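Local coordinates for protein phosphonate monoester hydrolase (Ruegeria pomeroyi, PDB 4UPK) that is a member of the sulfatase family in the alkaline phosphatase clan and forms an assembly of four chains, at residues Leu462-Ala465 and Arg466-Leu469; Pro496-Ala499 and Ala500-Ala503. All blocks are in the same frame, centred on the assembly; numbering follows the deposited sequence.

Interaction 1 closes a beta hairpin at 462-469, and interaction 2 starts the helix 499-515 that packs against it; their centres lie about 13 Å apart. Among the approaches that join them, Phe467 CZ reaches Asp501 OD2 at 3.2 Å, Phe467 CE1 lies 3.7 Å from His498 ND1, and Leu469 CD1 meets Leu502 CD1 at 3.7 Å. The aromatic ring of interaction 1 therefore borders the His498-Asp501 pair of interaction 2, while the leucines add a hydrophobic contact between hairpin and helix. Their centres lie about 21 Å and 32 Å from the centre of the chain, interaction 2 being the more peripheral.

Interaction 1. Residues Leu462-Ala465 and Arg466-Leu469; sequences LRDA and RFTL
Asp464 and Phe467 hold the turn together through two hydrogen bonds. The first is backbone only, Asp464 N to Phe467 O at 2.8 Å. In the second the side chain takes part: Phe467 N donates a hydrogen bond to Asp464 OD2 at 3.2 Å, almost straight at 169°, meeting the oxygen on its anti side and 17° out of the carboxylate plane. Arg466 N also points at this oxygen, but at 3.4 Å from Asp464 OD2 the bond is weak. The torsion behind this grip is chi1 of Asp464, 165°, which sets CG opposite its own backbone N and brings the carboxylate over the turn. Asp464 OD2 also lies at the edge of the Phe467 ring, near its plane, 3.9 Å from Phe467 CD2.

Further along, the strands pair regularly. Leu462 N to Leu469 O (2.9 Å) and Leu469 N to Leu462 O (3.1 Å) make an antiparallel hydrogen-bonded pair, next to the non-hydrogen-bonded pair Arg463-Thr468. The latter side chains run alongside each other on one face, with Arg463 CG 4.0 Å from Thr468 OG1; the leucines occupy the opposite face.

From the turn, the extended Arg466 chain runs past Phe467, whose CZ sits 3.4 Å above the centre of the Arg466 guanidinium plane, while Arg466 forms a salt bridge with Asp482. Arg463 is buried, yet its charge is met by Asp365, with Ser431 and Ser433 as further partners, and Thr468 OG1 bonds to His483. The whole is a tight hairpin linking strands 458-463 and 467-472 of a four-stranded antiparallel sheet, its short turn braced by an Asx turn whose defining bond, to Arg466 N, is weak.

Interaction 2. Residues Pro496-Ala499 and Ala500-Ala503; sequences PAHA and ADLA
With chi1 at -69° in His498 and -60° in Asp501, each side chain has its CG beside its own backbone N and opposite its carbonyl carbon, which swings imidazole and carboxylate to the same flank of the first helical turn. There His498 ND1 donates to Asp501 OD2 at 3.1 Å. The acceptor lies close to the imidazole plane, at the ring edge, and is approached on its anti side; the two flat groups are twisted 41° against each other. This His-carboxylate hydrogen bond spans three residues, from the N-cap His498 to Asp501 in the opening turn. The negative charge of the Asp501 carboxylate, in the first turn, would probably interact favourably with the helix dipole.

The backbone supplies the rest of the evidence for a helix start. Leu502 N donates to His498 O at 2.9 Å, and Ala503 N to Ala499 O at 3.0 Å, the first two helical bonds. Before them, Ala499 N turns back to Pro496 O at 3.3 Å, closing the preceding 3-10 segment. The next amides use water: Ala500 N donates to water 1 at 3.0 Å, and Asp501 N makes a weak bond to water 2. Water 2 lies within donating range of Ala497 O (2.8 Å) and, more weakly, of Asp501 OD2, and could bridge the two. The other carboxylate oxygen, OD1, forms a salt bridge with Arg504.

His498 packs on Leu480 and Asp482 of strand 479-482 and on the loop residue Val492. Leu502 meets Pro478 and also touches Arg507 of the second subunit. Helix 499-515 thus begins against strands 467-472 and 479-482 of the four-stranded sheet, with Asp501 on Phe467 and Leu502 on Leu469.

Interaction 1. Residues Leu462-Ala465 and Arg466-Leu469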
loop_
_atom_site.group_PDB
_atom_site.type_symbol
_atom_site.label_atom_id
_atom_site.label_comp_id
_atom_site.label_asym_id
_atom_site.label_seq_id
_atom_site.Cartn_x
_atom_site.Cartn_y
_atom_site.Cartn_z
ATOM N N LEU A 462 -37.822 6.357 3.779
ATOM C CA LEU A 462 -38.280 5.507 2.680
ATOM C C LEU A 462 -39.496 6.171 2.020
ATOM O O LEU A 462 -40.509 6.364 2.677
ATOM C CB LEU A 462 -38.587 4.049 3.127
ATOM C CG LEU A 462 -38.863 3.056 1.985
ATOM C CD1 LEU A 462 -38.157 1.745 2.220
ATOM C CD2 LEU A 462 -40.362 2.826 1.785
ATOM N N ARG A 463 -39.384 6.524 0.739
ATOM C CA ARG A 463 -40.455 7.184 -0.008
ATOM C C ARG A 463 -41.144 6.190 -0.896
ATOM O O ARG A 463 -40.613 5.797 -1.926
ATOM C CB ARG A 463 -39.954 8.387 -0.821
ATOM C CG ARG A 463 -39.311 9.470 0.034
ATOM C CD ARG A 463 -38.669 10.532 -0.804
ATOM N NE ARG A 463 -37.744 11.327 -0.001
ATOM C CZ ARG A 463 -36.447 11.070 0.124
ATOM N NH1 ARG A 463 -35.896 10.059 -0.539
ATOM N NH2 ARG A 463 -35.687 11.830 0.904
ATOM N N ASP A 464 -42.319 5.765 -0.466
ATOM C CA ASP A 464 -43.199 4.844 -1.157
ATOM C C ASP A 464 -44.161 5.721 -1.993
ATOM O O ASP A 464 -44.214 6.939 -1.785
ATOM C CB ASP A 464 -43.902 4.006 -0.058
ATOM C CG ASP A 464 -45.113 3.201 -0.430
ATOM O OD1 ASP A 464 -44.956 2.189 -1.129
ATOM O OD2 ASP A 464 -46.206 3.533 0.050
ATOM N N ALA A 465 -44.883 5.123 -2.952
ATOM C CA ALA A 465 -45.846 5.834 -3.815
ATOM C C ALA A 465 -46.910 6.640 -3.014
ATOM O O ALA A 465 -47.317 7.732 -3.433
ATOM C CB ALA A 465 -46.534 4.844 -4.745
ATOM N N ARG A 466 -47.334 6.088 -1.853
ATOM C CA ARG A 466 -48.316 6.676 -0.953
ATOM C C ARG A 466 -47.691 7.254 0.345
ATOM O O ARG A 466 -48.048 8.349 0.765
ATOM C CB ARG A 466 -49.400 5.637 -0.604
ATOM C CG ARG A 466 -50.472 6.208 0.317
ATOM C CD ARG A 466 -51.583 5.257 0.598
ATOM N NE ARG A 466 -52.439 5.799 1.646
ATOM C CZ ARG A 466 -53.235 5.073 2.415
ATOM N NH1 ARG A 466 -53.295 3.760 2.266
ATOM N NH2 ARG A 466 -53.957 5.651 3.356
ATOM N N PHE A 467 -46.809 6.498 0.994
ATOM C CA PHE A 467 -46.242 6.937 2.260
ATOM C C PHE A 467 -44.784 7.314 2.248
ATOM O O PHE A 467 -44.024 6.928 1.354
ATOM C CB PHE A 467 -46.451 5.855 3.326
ATOM C CG PHE A 467 -47.874 5.494 3.693
ATOM C CD1 PHE A 467 -48.562 6.211 4.662
ATOM C CD2 PHE A 467 -48.490 4.379 3.138
ATOM C CE1 PHE A 467 -49.863 5.846 5.042
ATOM C CE2 PHE A 467 -49.787 4.014 3.522
ATOM C CZ PHE A 467 -50.473 4.769 4.454
ATOM N N THR A 468 -44.388 8.067 3.289
ATOM C CA THR A 468 -43.005 8.401 3.614
ATOM C C THR A 468 -42.835 7.989 5.065
ATOM O O THR A 468 -43.608 8.403 5.927
ATOM C CB THR A 468 -42.632 9.864 3.337
ATOM O OG1 THR A 468 -42.748 10.112 1.943
ATOM C CG2 THR A 468 -41.199 10.199 3.789
ATOM N N LEU A 469 -41.868 7.125 5.303
ATOM C CA LEU A 469 -41.531 6.614 6.617
ATOM C C LEU A 469 -40.155 7.171 7.036
ATOM O O LEU A 469 -39.222 7.184 6.229
ATOM C CB LEU A 469 -41.511 5.062 6.595
ATOM C CG LEU A 469 -40.890 4.361 7.822
ATOM C CD1 LEU A 469 -41.853 4.311 9.003
ATOM C CD2 LEU A 469 -40.442 3.016 7.470
#

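Interaction 2. Residues Pro496-Ala499 and Ala500-Ala503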
loop_
_atom_site.group_PDB
_atom_site.type_symbol
_atom_site.label_atom_id
_atom_site.label_comp_id
_atom_site.label_asym_id
_atom_site.label_seq_id
_atom_site.Cartn_x
_atom_site.Cartn_y
_atom_site.Cartn_z
ATOM N N PRO A 496 -53.649 4.468 15.301
ATOM C CA PRO A 496 -53.813 2.995 15.220
ATOM C C PRO A 496 -54.263 2.475 13.850
ATOM O O PRO A 496 -53.942 1.343 13.483
ATOM C CB PRO A 496 -54.857 2.684 16.315
ATOM C CG PRO A 496 -54.824 3.860 17.213
ATOM C CD PRO A 496 -54.500 5.043 16.363
ATOM N N ALA A 497 -54.979 3.319 13.089
ATOM C CA ALA A 497 -55.477 3.017 11.756
ATOM C C ALA A 497 -54.331 2.833 10.731
ATOM O O ALA A 497 -54.569 2.257 9.666
ATOM C CB ALA A 497 -56.443 4.114 11.304
ATOM N N HIS A 498 -53.102 3.327 11.057
ATOM C CA HIS A 498 -51.903 3.233 10.220
ATOM C C HIS A 498 -50.823 2.277 10.754
ATOM O O HIS A 498 -49.730 2.228 10.202
ATOM C CB HIS A 498 -51.314 4.630 9.959
ATOM C CG HIS A 498 -52.161 5.505 9.082
ATOM N ND1 HIS A 498 -52.354 5.220 7.739
ATOM C CD2 HIS A 498 -52.849 6.627 9.388
ATOM C CE1 HIS A 498 -53.141 6.179 7.273
ATOM N NE2 HIS A 498 -53.461 7.050 8.227
ATOM N N ALA A 499 -51.132 1.493 11.797
ATOM C CA ALA A 499 -50.197 0.536 12.414
ATOM C C ALA A 499 -49.705 -0.564 11.440
ATOM O O ALA A 499 -48.520 -0.890 11.446
ATOM C CB ALA A 499 -50.804 -0.073 13.677
ATOM N N ALA A 500 -50.601 -1.091 10.590
ATOM C CA ALA A 500 -50.265 -2.095 9.583
ATOM C C ALA A 500 -49.402 -1.506 8.453
ATOM O O ALA A 500 -48.498 -2.196 7.983
ATOM C CB ALA A 500 -51.529 -2.735 9.026
ATOM N N ASP A 501 -49.653 -0.226 8.037
ATOM C CA ASP A 501 -48.862 0.456 7.008
ATOM C C ASP A 501 -47.469 0.707 7.532
ATOM O O ASP A 501 -46.497 0.456 6.818
ATOM C CB ASP A 501 -49.501 1.777 6.573
ATOM C CG ASP A 501 -50.889 1.677 5.973
ATOM O OD1 ASP A 501 -51.072 0.889 5.018
ATOM O OD2 ASP A 501 -51.754 2.475 6.366
ATOM N N LEU A 502 -47.374 1.169 8.807
ATOM C CA LEU A 502 -46.127 1.449 9.541
ATOM C C LEU A 502 -45.246 0.191 9.616
ATOM O O LEU A 502 -44.058 0.259 9.285
ATOM C CB LEU A 502 -46.463 1.985 10.962
ATOM C CG LEU A 502 -45.303 2.415 11.882
ATOM C CD1 LEU A 502 -44.615 3.662 11.356
ATOM C CD2 LEU A 502 -45.804 2.665 13.288
ATOM N N ALA A 503 -45.840 -0.959 10.018
ATOM C CA ALA A 503 -45.133 -2.232 10.123
ATOM C C ALA A 503 -44.623 -2.743 8.755
ATOM O O ALA A 503 -43.493 -3.249 8.661
ATOM C CB ALA A 503 -46.026 -3.268 10.800
HETATM O O HOH W 1 -53.529 -0.451 10.711
HETATM O O HOH W 2 -52.933 0.478 8.309
#